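Local coordinates for protein hybrid kinase (PDB 6QRL) that binds cyclic di-GMP through its pseudo-receiver domain, the part described here, and as a full-length hybrid kinase probably uses ATP to phosphorylate protein histidine, at residues A2-S13 with I26-V37; A56-P67 with R84-F93. All coordinates share one frame; numbering follows the deposited sequence.

Contact 1. Residues A2-S13 with I26-V37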
loop_
_atom_site.group_PDB
_atom_site.type_symbol
_atom_site.label_atom_id
_atom_site.label_comp_id
_atom_site.label_asym_id
_atom_site.label_seq_id
_atom_site.Cartn_x
_atom_site.Cartn_y
_atom_site.Cartn_z
ATOM N N ALA A 2 2.242 -8.962 18.313
ATOM C CA ALA A 2 2.873 -8.919 16.966
ATOM C C ALA A 2 1.866 -9.388 15.919
ATOM O O ALA A 2 2.006 -10.476 15.344
ATOM C CB ALA A 2 4.133 -9.760 16.923
ATOM N N PRO A 3 0.807 -8.593 15.651
ATOM C CA PRO A 3 -0.264 -9.040 14.756
ATOM C C PRO A 3 0.174 -9.190 13.291
ATOM O O PRO A 3 -0.527 -9.823 12.557
ATOM C CB PRO A 3 -1.333 -7.946 14.924
ATOM C CG PRO A 3 -0.535 -6.694 15.309
ATOM C CD PRO A 3 0.569 -7.240 16.189
ATOM N N LEU A 4 1.316 -8.615 12.897
ATOM C CA LEU A 4 1.849 -8.741 11.510
ATOM C C LEU A 4 3.020 -9.733 11.455
ATOM O O LEU A 4 3.754 -9.712 10.423
ATOM C CB LEU A 4 2.302 -7.367 11.000
ATOM C CG LEU A 4 1.207 -6.330 10.759
ATOM C CD1 LEU A 4 1.789 -5.104 10.058
ATOM C CD2 LEU A 4 0.041 -6.919 9.973
ATOM N N GLU A 5 3.229 -10.564 12.481
ATOM C CA GLU A 5 4.318 -11.586 12.436
ATOM C C GLU A 5 4.216 -12.383 11.118
ATOM O O GLU A 5 3.159 -12.922 10.831
ATOM C CB GLU A 5 4.306 -12.474 13.688
ATOM C CG GLU A 5 5.361 -13.586 13.693
ATOM C CD GLU A 5 6.840 -13.204 13.618
ATOM O OE1 GLU A 5 7.175 -11.982 13.664
ATOM O OE2 GLU A 5 7.684 -14.143 13.516
ATOM N N GLY A 6 5.296 -12.416 10.338
ATOM C CA GLY A 6 5.416 -13.240 9.121
ATOM C C GLY A 6 4.733 -12.586 7.930
ATOM O O GLY A 6 4.468 -13.324 6.946
ATOM N N ARG A 7 4.370 -11.293 8.024
ATOM C CA ARG A 7 3.732 -10.575 6.893
ATOM C C ARG A 7 4.725 -9.590 6.270
ATOM O O ARG A 7 5.471 -8.932 7.027
ATOM C CB ARG A 7 2.422 -9.940 7.356
ATOM C CG ARG A 7 1.316 -10.979 7.522
ATOM C CD ARG A 7 0.479 -10.810 8.769
ATOM N NE ARG A 7 -0.433 -11.927 9.063
ATOM C CZ ARG A 7 -1.450 -12.333 8.291
ATOM N NH1 ARG A 7 -1.718 -11.733 7.140
ATOM N NH2 ARG A 7 -2.207 -13.348 8.676
ATOM N N ASN A 8 4.727 -9.516 4.939
ATOM C CA ASN A 8 5.544 -8.564 4.151
ATOM C C ASN A 8 4.676 -7.375 3.730
ATOM O O ASN A 8 3.561 -7.584 3.243
ATOM C CB ASN A 8 6.193 -9.277 2.969
ATOM C CG ASN A 8 7.164 -10.345 3.408
ATOM O OD1 ASN A 8 8.002 -10.120 4.290
ATOM N ND2 ASN A 8 7.071 -11.501 2.772
ATOM N N VAL A 9 5.172 -6.159 3.949
ATOM C CA VAL A 9 4.438 -4.906 3.611
ATOM C C VAL A 9 5.430 -3.938 2.972
ATOM O O VAL A 9 6.436 -3.607 3.648
ATOM C CB VAL A 9 3.791 -4.264 4.850
ATOM C CG1 VAL A 9 2.901 -3.103 4.435
ATOM C CG2 VAL A 9 3.045 -5.272 5.724
ATOM N N ALA A 10 5.161 -3.509 1.744
ATOM C CA ALA A 10 5.904 -2.436 1.029
ATOM C C ALA A 10 5.278 -1.073 1.321
ATOM O O ALA A 10 4.024 -0.998 1.495
ATOM C CB ALA A 10 5.916 -2.721 -0.452
ATOM N N ILE A 11 6.097 -0.026 1.375
ATOM C CA ILE A 11 5.632 1.396 1.432
ATOM C C ILE A 11 6.263 2.120 0.242
ATOM O O ILE A 11 7.479 2.212 0.195
ATOM C CB ILE A 11 5.913 2.080 2.791
ATOM C CG1 ILE A 11 5.590 3.572 2.744
ATOM C CG2 ILE A 11 7.331 1.832 3.307
ATOM C CD1 ILE A 11 4.100 3.845 2.571
ATOM N N ALA A 12 5.450 2.453 -0.754
ATOM C CA ALA A 12 5.820 3.288 -1.918
ATOM C C ALA A 12 5.446 4.739 -1.620
ATOM O O ALA A 12 4.251 5.077 -1.540
ATOM C CB ALA A 12 5.127 2.784 -3.144
ATOM N N SER A 13 6.430 5.588 -1.402
ATOM C CA SER A 13 6.206 7.025 -1.121
ATOM C C SER A 13 7.419 7.815 -1.570
ATOM O O SER A 13 8.552 7.404 -1.296
ATOM C CB SER A 13 5.936 7.285 0.339
ATOM O OG SER A 13 5.875 8.682 0.582
ATOM N N ILE A 26 5.324 -0.724 10.644
ATOM C CA ILE A 26 5.191 -2.119 10.136
ATOM C C ILE A 26 5.999 -3.028 11.064
ATOM O O ILE A 26 5.443 -4.027 11.504
ATOM C CB ILE A 26 5.644 -2.217 8.675
ATOM C CG1 ILE A 26 4.637 -1.554 7.735
ATOM C CG2 ILE A 26 5.925 -3.657 8.278
ATOM C CD1 ILE A 26 5.214 -1.171 6.394
ATOM N N GLU A 27 7.264 -2.662 11.343
ATOM C CA GLU A 27 8.197 -3.533 12.097
ATOM C C GLU A 27 7.783 -3.629 13.572
ATOM O O GLU A 27 7.932 -4.724 14.120
ATOM C CB GLU A 27 9.640 -3.069 11.931
ATOM C CG GLU A 27 10.161 -3.257 10.523
ATOM C CD GLU A 27 11.591 -2.770 10.373
ATOM O OE1 GLU A 27 11.853 -1.903 9.487
ATOM O OE2 GLU A 27 12.441 -3.249 11.159
ATOM N N ALA A 28 7.280 -2.558 14.191
ATOM C CA ALA A 28 6.829 -2.557 15.608
ATOM C C ALA A 28 5.616 -3.490 15.792
ATOM O O ALA A 28 5.488 -4.063 16.888
ATOM C CB ALA A 28 6.528 -1.145 16.081
ATOM N N ALA A 29 4.794 -3.678 14.753
ATOM C CA ALA A 29 3.655 -4.622 14.708
ATOM C C ALA A 29 4.116 -6.044 14.333
ATOM O O ALA A 29 3.248 -6.931 14.249
ATOM C CB ALA A 29 2.615 -4.109 13.739
ATOM N N GLY A 30 5.418 -6.280 14.147
ATOM C CA GLY A 30 6.004 -7.610 13.884
ATOM C C GLY A 30 6.158 -7.931 12.402
ATOM O O GLY A 30 6.629 -9.026 12.092
ATOM N N GLY A 31 5.801 -7.019 11.498
ATOM C CA GLY A 31 5.906 -7.238 10.040
ATOM C C GLY A 31 7.307 -6.985 9.513
ATOM O O GLY A 31 8.144 -6.489 10.284
ATOM N N ARG A 32 7.545 -7.306 8.238
ATOM C CA ARG A 32 8.794 -6.947 7.505
ATOM C C ARG A 32 8.465 -5.845 6.497
ATOM O O ARG A 32 7.522 -6.056 5.692
ATOM C CB ARG A 32 9.385 -8.171 6.802
ATOM C CG ARG A 32 10.436 -8.917 7.621
ATOM C CD ARG A 32 11.250 -9.962 6.842
ATOM N NE ARG A 32 10.916 -11.315 7.288
ATOM C CZ ARG A 32 9.722 -11.916 7.154
ATOM N NH1 ARG A 32 8.710 -11.307 6.555
ATOM N NH2 ARG A 32 9.542 -13.136 7.634
ATOM N N ALA A 33 9.219 -4.736 6.548
ATOM C CA ALA A 33 8.975 -3.491 5.779
ATOM C C ALA A 33 9.894 -3.434 4.557
ATOM O O ALA A 33 11.069 -3.742 4.713
ATOM C CB ALA A 33 9.158 -2.263 6.653
ATOM N N TYR A 34 9.356 -3.056 3.399
ATOM C CA TYR A 34 10.079 -2.880 2.110
ATOM C C TYR A 34 9.821 -1.454 1.602
ATOM O O TYR A 34 8.754 -1.211 1.039
ATOM C CB TYR A 34 9.700 -3.983 1.100
ATOM C CG TYR A 34 10.087 -5.345 1.610
ATOM C CD1 TYR A 34 9.225 -6.026 2.446
ATOM C CD2 TYR A 34 11.340 -5.905 1.371
ATOM C CE1 TYR A 34 9.571 -7.249 2.999
ATOM C CE2 TYR A 34 11.704 -7.127 1.923
ATOM C CZ TYR A 34 10.806 -7.809 2.732
ATOM O OH TYR A 34 11.111 -8.990 3.343
ATOM N N ALA A 35 10.741 -0.520 1.871
ATOM C CA ALA A 35 10.579 0.918 1.538
ATOM C C ALA A 35 10.944 1.143 0.070
ATOM O O ALA A 35 11.958 0.606 -0.362
ATOM C CB ALA A 35 11.454 1.759 2.438
ATOM N N ALA A 36 10.139 1.886 -0.677
ATOM C CA ALA A 36 10.414 2.202 -2.092
ATOM C C ALA A 36 9.960 3.622 -2.435
ATOM O O ALA A 36 9.019 4.136 -1.777
ATOM C CB ALA A 36 9.718 1.181 -2.941
ATOM N N VAL A 37 10.535 4.232 -3.475
ATOM C CA VAL A 37 10.160 5.637 -3.835
ATOM C C VAL A 37 8.902 5.675 -4.704
ATOM O O VAL A 37 8.334 6.753 -4.819
ATOM C CB VAL A 37 11.284 6.418 -4.541
ATOM C CG1 VAL A 37 12.423 6.694 -3.601
ATOM C CG2 VAL A 37 11.724 5.759 -5.843
#
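Val9 of strand 8-12 is tied to strand 32-36 through both its N and its O, which bond to the residues flanking Ala33, its partner in register: N donates to Arg32 O (2.9 Å) and O accepts from Tyr34 N (3.0 Å). Ile11 repeats the pattern with Tyr34 O and Ala36 N, which makes this a parallel pair. On the side of helix 16-28, Val9 CG1 lies 3.6 Å from Ile26 CD1. With CG1 anti to the backbone N (chi1 -172°), that methyl faces Ile26 CD1, while CG2 makes a looser approach to Ile26 CG2.

Asn8 rises from the other face beside Arg32. Its OD1 sits at the guanidinium edge, 2.7 Å from Arg32 NH1, and takes a weak bond from Tyr34 OH (3.4 Å), with the amide and ring planes 81° apart. Asp49 binds Asn8 ND2 and so fixes the amide's rotation.

Where helix 16-28 ends in a Schellman motif at Gly30, Ala29 O accepts Leu4 N (2.9 Å) and Leu4 CD1 rests on Ala29 CB. Helix 103-111 backs Leu4 and Val9.

The whole is the first beta-alpha-beta crossover of a receiver fold. Its register rests on backbone bonds, while the nearby guanidinium would probably polarise the Asn8 carbonyl.

Contact 2. Residues A56-P67 with R84-F93. With SO4 (sulfate ion), chain D.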
loop_
_atom_site.group_PDB
_atom_site.type_symbol
_atom_site.label_atom_id
_atom_site.label_comp_id
_atom_site.label_asym_id
_atom_site.label_seq_id
_atom_site.Cartn_x
_atom_site.Cartn_y
_atom_site.Cartn_z
ATOM N N ALA A 56 -0.814 8.385 -1.949
ATOM C CA ALA A 56 -1.547 9.168 -2.978
ATOM C C ALA A 56 -0.706 10.353 -3.477
ATOM O O ALA A 56 -1.047 10.918 -4.534
ATOM C CB ALA A 56 -2.879 9.661 -2.473
ATOM N N ALA A 57 0.346 10.760 -2.772
ATOM C CA ALA A 57 1.334 11.714 -3.318
ATOM C C ALA A 57 1.880 11.237 -4.680
ATOM O O ALA A 57 2.354 12.088 -5.425
ATOM C CB ALA A 57 2.444 11.908 -2.323
ATOM N N LEU A 58 1.812 9.941 -5.006
ATOM C CA LEU A 58 2.286 9.405 -6.312
ATOM C C LEU A 58 1.255 9.571 -7.427
ATOM O O LEU A 58 1.612 9.233 -8.547
ATOM C CB LEU A 58 2.628 7.921 -6.182
ATOM C CG LEU A 58 3.831 7.642 -5.288
ATOM C CD1 LEU A 58 3.910 6.169 -4.924
ATOM C CD2 LEU A 58 5.098 8.112 -5.956
ATOM N N SER A 59 0.039 10.029 -7.138
ATOM C CA SER A 59 -1.025 10.260 -8.149
ATOM C C SER A 59 -0.504 11.236 -9.215
ATOM O O SER A 59 0.359 12.057 -8.879
ATOM C CB SER A 59 -2.269 10.824 -7.496
ATOM O OG SER A 59 -2.722 9.972 -6.432
ATOM N N GLY A 60 -1.046 11.161 -10.434
ATOM C CA GLY A 60 -0.926 12.208 -11.459
ATOM C C GLY A 60 -1.595 13.509 -11.016
ATOM O O GLY A 60 -2.287 13.550 -9.997
ATOM N N PRO A 61 -1.362 14.632 -11.736
ATOM C CA PRO A 61 -1.906 15.932 -11.331
ATOM C C PRO A 61 -3.436 15.934 -11.151
ATOM O O PRO A 61 -3.925 16.634 -10.295
ATOM C CB PRO A 61 -1.481 16.856 -12.478
ATOM C CG PRO A 61 -0.213 16.204 -12.986
ATOM C CD PRO A 61 -0.485 14.710 -12.911
ATOM N N ARG A 62 -4.137 15.151 -11.974
ATOM C CA ARG A 62 -5.615 15.012 -11.968
ATOM C C ARG A 62 -6.054 13.855 -11.049
ATOM O O ARG A 62 -7.266 13.594 -10.994
ATOM C CB ARG A 62 -6.099 14.782 -13.402
ATOM C CG ARG A 62 -6.156 16.037 -14.268
ATOM C CD ARG A 62 -7.465 16.075 -15.041
ATOM N NE ARG A 62 -7.379 16.016 -16.505
ATOM C CZ ARG A 62 -6.964 14.983 -17.252
ATOM N NH1 ARG A 62 -6.520 13.867 -16.704
ATOM N NH2 ARG A 62 -6.968 15.092 -18.571
ATOM N N GLY A 63 -5.126 13.193 -10.354
ATOM C CA GLY A 63 -5.434 12.222 -9.287
ATOM C C GLY A 63 -5.501 10.773 -9.761
ATOM O O GLY A 63 -5.912 9.935 -8.926
ATOM N N ALA A 64 -5.075 10.437 -10.990
ATOM C CA ALA A 64 -4.955 9.033 -11.478
ATOM C C ALA A 64 -3.899 8.270 -10.674
ATOM O O ALA A 64 -2.801 8.781 -10.506
ATOM C CB ALA A 64 -4.613 8.946 -12.945
ATOM N N LEU A 65 -4.249 7.082 -10.188
ATOM C CA LEU A 65 -3.357 6.236 -9.371
ATOM C C LEU A 65 -3.807 4.796 -9.615
ATOM O O LEU A 65 -4.947 4.470 -9.201
ATOM C CB LEU A 65 -3.521 6.640 -7.900
ATOM C CG LEU A 65 -2.290 6.622 -6.981
ATOM C CD1 LEU A 65 -2.619 6.003 -5.639
ATOM C CD2 LEU A 65 -1.038 6.032 -7.590
ATOM N N LYS A 66 -2.977 3.997 -10.276
ATOM C CA LYS A 66 -3.326 2.604 -10.658
ATOM C C LYS A 66 -2.648 1.662 -9.671
ATOM O O LYS A 66 -1.426 1.564 -9.626
ATOM C CB LYS A 66 -2.873 2.253 -12.079
ATOM C CG LYS A 66 -2.930 3.380 -13.093
ATOM C CD LYS A 66 -4.348 3.780 -13.498
ATOM C CE LYS A 66 -4.378 5.039 -14.347
ATOM N NZ LYS A 66 -5.666 5.763 -14.211
ATOM N N PRO A 67 -3.419 0.879 -8.905
ATOM C CA PRO A 67 -2.838 -0.170 -8.084
ATOM C C PRO A 67 -2.397 -1.290 -9.031
ATOM O O PRO A 67 -3.083 -1.589 -10.000
ATOM C CB PRO A 67 -4.027 -0.525 -7.180
ATOM C CG PRO A 67 -5.218 -0.377 -8.082
ATOM C CD PRO A 67 -4.890 0.852 -8.903
ATOM N N ARG A 84 -11.867 11.017 -3.073
ATOM C CA ARG A 84 -11.308 10.093 -4.092
ATOM C C ARG A 84 -11.593 8.624 -3.786
ATOM O O ARG A 84 -11.255 7.778 -4.624
ATOM C CB ARG A 84 -9.798 10.272 -4.184
ATOM C CG ARG A 84 -9.380 11.675 -4.595
ATOM C CD ARG A 84 -7.895 11.585 -4.877
ATOM N NE ARG A 84 -7.293 12.902 -4.835
ATOM C CZ ARG A 84 -5.986 13.136 -4.977
ATOM N NH1 ARG A 84 -5.553 14.388 -4.921
ATOM N NH2 ARG A 84 -5.124 12.132 -5.110
ATOM N N ILE A 85 -12.174 8.297 -2.644
ATOM C CA ILE A 85 -12.305 6.871 -2.220
ATOM C C ILE A 85 -13.021 6.059 -3.320
ATOM O O ILE A 85 -12.477 5.027 -3.714
ATOM C CB ILE A 85 -12.961 6.791 -0.828
ATOM C CG1 ILE A 85 -11.943 7.223 0.241
ATOM C CG2 ILE A 85 -13.527 5.406 -0.566
ATOM C CD1 ILE A 85 -12.545 7.591 1.596
ATOM N N ASP A 86 -14.131 6.524 -3.874
ATOM C CA ASP A 86 -14.899 5.705 -4.860
ATOM C C ASP A 86 -14.036 5.430 -6.102
ATOM O O ASP A 86 -13.962 4.279 -6.537
ATOM C CB ASP A 86 -16.247 6.341 -5.202
ATOM C CG ASP A 86 -17.249 6.332 -4.045
ATOM O OD1 ASP A 86 -17.112 5.463 -3.139
ATOM O OD2 ASP A 86 -18.168 7.193 -4.051
ATOM N N ARG A 87 -13.359 6.431 -6.639
ATOM C CA ARG A 87 -12.481 6.273 -7.815
ATOM C C ARG A 87 -11.343 5.286 -7.524
ATOM O O ARG A 87 -11.024 4.472 -8.393
ATOM C CB ARG A 87 -11.893 7.635 -8.176
ATOM C CG ARG A 87 -10.939 7.581 -9.360
ATOM C CD ARG A 87 -10.456 8.976 -9.726
ATOM N NE ARG A 87 -9.584 8.900 -10.896
ATOM C CZ ARG A 87 -8.921 9.937 -11.409
ATOM N NH1 ARG A 87 -8.992 11.129 -10.832
ATOM N NH2 ARG A 87 -8.148 9.758 -12.468
ATOM N N LEU A 88 -10.751 5.354 -6.337
ATOM C CA LEU A 88 -9.574 4.510 -5.992
ATOM C C LEU A 88 -10.044 3.070 -5.763
ATOM O O LEU A 88 -9.342 2.143 -6.218
ATOM C CB LEU A 88 -8.873 5.095 -4.761
ATOM C CG LEU A 88 -8.154 6.418 -5.025
ATOM C CD1 LEU A 88 -7.841 7.161 -3.748
ATOM C CD2 LEU A 88 -6.875 6.163 -5.761
ATOM N N LYS A 89 -11.211 2.881 -5.140
ATOM C CA LYS A 89 -11.803 1.521 -5.028
ATOM C C LYS A 89 -12.113 0.968 -6.427
ATOM O O LYS A 89 -11.750 -0.180 -6.662
ATOM C CB LYS A 89 -13.010 1.497 -4.095
ATOM C CG LYS A 89 -12.695 1.895 -2.656
ATOM C CD LYS A 89 -11.877 0.872 -1.886
ATOM C CE LYS A 89 -12.630 -0.415 -1.624
ATOM N NZ LYS A 89 -13.752 -0.214 -0.679
ATOM N N ALA A 90 -12.679 1.759 -7.337
ATOM C CA ALA A 90 -12.983 1.333 -8.731
ATOM C C ALA A 90 -11.696 0.977 -9.467
ATOM O O ALA A 90 -11.741 0.077 -10.298
ATOM C CB ALA A 90 -13.728 2.413 -9.483
ATOM N N ALA A 91 -10.593 1.684 -9.202
ATOM C CA ALA A 91 -9.267 1.384 -9.787
ATOM C C ALA A 91 -8.720 0.043 -9.240
ATOM O O ALA A 91 -7.833 -0.515 -9.855
ATOM C CB ALA A 91 -8.333 2.538 -9.533
ATOM N N GLY A 92 -9.203 -0.457 -8.107
ATOM C CA GLY A 92 -8.804 -1.776 -7.571
ATOM C C GLY A 92 -8.125 -1.726 -6.195
ATOM O O GLY A 92 -7.640 -2.759 -5.734
ATOM N N PHE A 93 -8.018 -0.570 -5.554
ATOM C CA PHE A 93 -7.468 -0.489 -4.178
ATOM C C PHE A 93 -8.374 -1.238 -3.192
ATOM O O PHE A 93 -9.594 -1.139 -3.257
ATOM C CB PHE A 93 -7.282 0.962 -3.759
ATOM C CG PHE A 93 -6.002 1.554 -4.283
ATOM C CD1 PHE A 93 -4.795 1.295 -3.641
ATOM C CD2 PHE A 93 -6.011 2.408 -5.364
ATOM C CE1 PHE A 93 -3.615 1.858 -4.099
ATOM C CE2 PHE A 93 -4.831 2.980 -5.815
ATOM C CZ PHE A 93 -3.636 2.696 -5.191
HETATM S S SO4 D . -3.336 12.452 -14.352
HETATM O O1 SO4 D . -4.301 11.920 -15.277
HETATM O O2 SO4 D . -3.132 13.855 -14.622
HETATM O O3 SO4 D . -3.853 12.309 -13.009
HETATM O O4 SO4 D . -2.087 11.746 -14.494
HETATM O O HOH W 1 -2.448 13.559 -4.789
HETATM O O HOH W 2 -5.333 9.762 -5.693
HETATM O O HOH W 3 -6.866 11.831 -14.435
#
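Ala56 O is gripped by three donors: Ser59 OG at 2.7 Å, in the carbonyl plane on a lone pair, Ser59 N, and a water that in turn accepts from Arg84 NH2 (3.0 Å). Through that water the arginine reaches the 3-10 turn that follows strand 51-55 of this receiver-like fold. In canonical receivers a helix follows this strand; here residues 56-67 run largely as a loop, laid along helix 85-91.

Two arginines of residues 84-93 cross to the loop. Arg84 extends from CG to NE with its guanidinium beneath Gly63 CA, which lies over one face toward the rim. Arg87, with CG anti to its backbone N (chi1 179°) and the rest of the chain straight, delivers NH1 to Arg62 O at 3.0 Å, the acceptor close to the guanidinium plane and the N-H...O angle 151°. Gly63 O lies over the centre of the Arg87 guanidinium. At the edge of that group, NH2 donates to a second water, which hydrogen-bonds to O1 of a sulfate probably left from the crystallisation liquor. The backbone N of Ala64 holds sulfate O3 (3.0 Å), and Arg62 N binds O2, so a turn of main-chain N-H groups cradles the anion.

Farther along, contact becomes apolar. Leu65 CB meets Leu88 CD2, and Leu65 CD1 comes within 3.5 Å of Phe93 CZ, the two side chains at about a right angle; Ile54 of strand 51-55 touches both Leu65 and Phe93. Helix 85-91 stops in a Schellman motif at Gly92, and the chain then brings Phe93 under Pro67. The join is a CH-pi contact: Pro67 CB stands 3.7 Å from the Phe93 ring centroid, only 6° off the ring normal.

In the fold
From the N terminus, strand 8-12 leads into helix 16-28 and returns as strand 32-36, and contact 1 closes this first crossover at one edge of the parallel sheet. The chain then passes through helix 39-45 and strand 51-55 before residues 56-67 open contact 2, which closes over strand 73-77 when residues 84-93 return. The two closures follow in series, neither nested nor crossed, on opposite sides of the domain centre with their own centres about 22 Å apart. They still meet: Leu58 packs on Ala12 and Val37, where the strand ends of contact 1 approach the turn after Asp55, the predicted phosphorylation site, which also binds Ser13.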